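Local coordinates for neck appendage protein (Bacillus phage GA-1, PDB 3GUD) that is a phage neck appendage protein whose C-terminal part, this chain, probably acts as an intramolecular chaperone for triple-beta-helix folding, at residues A[15-19]-A[58-62]. Numbering follows the deposited sequence.
Sequences KVLDA and DEGLS
L61 and A19 make a small apolar contact where the turn ending helix 49-58 packs against the short helix 14-20, with the side chain of E59 laid over the same helix face. L61 reaches in with one branch: its CD1 stands 3.5 Å from A19 CB and 3.6 Å from K15 O, and also lies 3.9 Å from V16 CA. CG of L61 is turned away from its own carbonyl carbon (chi1 -47°), and the extended chi2 (165°) sends CD1 on into the step between K15 and A19, one helical turn apart. E59 approaches the same step, its CG 4.0 Å from A19 CB. The chain of E59 then bends at chi2 and crosses the lysine side chain at about a right angle, but its carboxylate is modelled implausibly close to the start of that chain, and its exact position is doubtful. No hydrogen bond joins the segments, and as modelled K15 NZ is 6.0 Å from E59 OE2, without a salt bridge. K15 O accepts the helix bond from A19 N at 2.7 Å. D18 OD1 forms a salt bridge with R115 of helix 102-120, while F56 lies against both A19 and L61. V16 packs on L108 and on F45 of a second subunit. G60, with phi 83°, is the C-prime residue of a Schellman motif. The arrangement is thus a helix C-terminus closed by a Schellman turn, whose flanking E59 and L61 dock onto a neighbouring helix of the Peptidase S74 chaperone domain.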
# COMPACT_ATOMS: atom_id res chain seq x y z
N LYS A 15 23.56 3.73 4.58
CA LYS A 15 23.92 3.80 3.17
C LYS A 15 22.66 3.59 2.34
O LYS A 15 22.43 4.31 1.36
CB LYS A 15 24.96 2.74 2.79
CG LYS A 15 25.86 2.28 3.94
CD LYS A 15 27.18 3.04 4.01
CE LYS A 15 27.92 2.70 5.30
NZ LYS A 15 29.40 2.62 5.12
N VAL A 16 21.84 2.62 2.73
CA VAL A 16 20.54 2.38 2.09
C VAL A 16 19.64 3.62 2.13
O VAL A 16 19.16 4.09 1.11
CB VAL A 16 19.80 1.21 2.73
CG1 VAL A 16 18.43 1.01 2.08
CG2 VAL A 16 20.63 -0.05 2.62
N LEU A 17 19.41 4.13 3.34
CA LEU A 17 18.57 5.30 3.52
C LEU A 17 19.16 6.46 2.75
O LEU A 17 18.45 7.34 2.26
CB LEU A 17 18.48 5.62 5.01
CG LEU A 17 17.15 6.10 5.59
CD1 LEU A 17 15.98 5.48 4.85
CD2 LEU A 17 17.06 5.80 7.08
N ASP A 18 20.47 6.46 2.63
CA ASP A 18 21.18 7.53 1.94
C ASP A 18 21.09 7.38 0.42
O ASP A 18 21.11 8.37 -0.32
CB ASP A 18 22.63 7.56 2.41
CG ASP A 18 22.75 8.01 3.86
OD1 ASP A 18 21.81 8.66 4.36
OD2 ASP A 18 23.78 7.69 4.50
N ALA A 19 20.97 6.14 -0.04
CA ALA A 19 20.75 5.89 -1.46
C ALA A 19 19.31 6.19 -1.85
O ALA A 19 19.06 6.77 -2.91
CB ALA A 19 21.12 4.45 -1.80
N ASP A 58 25.14 4.31 -7.86
CA ASP A 58 26.06 5.35 -7.50
C ASP A 58 26.58 5.20 -6.07
O ASP A 58 27.75 5.31 -5.85
CB ASP A 58 25.35 6.69 -7.50
CG ASP A 58 24.80 7.06 -8.81
OD1 ASP A 58 25.33 6.65 -9.83
OD2 ASP A 58 23.83 7.79 -8.79
N GLU A 59 25.72 4.87 -5.13
CA GLU A 59 26.10 4.78 -3.74
C GLU A 59 26.70 3.42 -3.62
O GLU A 59 27.11 3.01 -2.57
CB GLU A 59 24.95 5.05 -2.74
CG GLU A 59 25.08 4.37 -1.35
CD GLU A 59 25.53 5.24 -0.17
OE1 GLU A 59 25.69 6.45 -0.26
OE2 GLU A 59 25.73 4.69 0.89
N GLY A 60 26.70 2.72 -4.74
CA GLY A 60 27.33 1.42 -4.82
C GLY A 60 26.56 0.23 -4.36
O GLY A 60 27.14 -0.78 -4.08
N LEU A 61 25.25 0.37 -4.26
CA LEU A 61 24.35 -0.68 -3.77
C LEU A 61 23.55 -1.32 -4.91
O LEU A 61 23.60 -0.84 -6.04
CB LEU A 61 23.39 -0.09 -2.73
CG LEU A 61 24.01 0.79 -1.63
CD1 LEU A 61 22.96 1.60 -0.90
CD2 LEU A 61 24.80 -0.07 -0.67
N SER A 62 22.83 -2.41 -4.63
CA SER A 62 21.86 -2.96 -5.59
C SER A 62 20.44 -2.87 -5.06
O SER A 62 20.13 -3.44 -4.02
CB SER A 62 22.15 -4.42 -5.90
OG SER A 62 21.02 -5.01 -6.52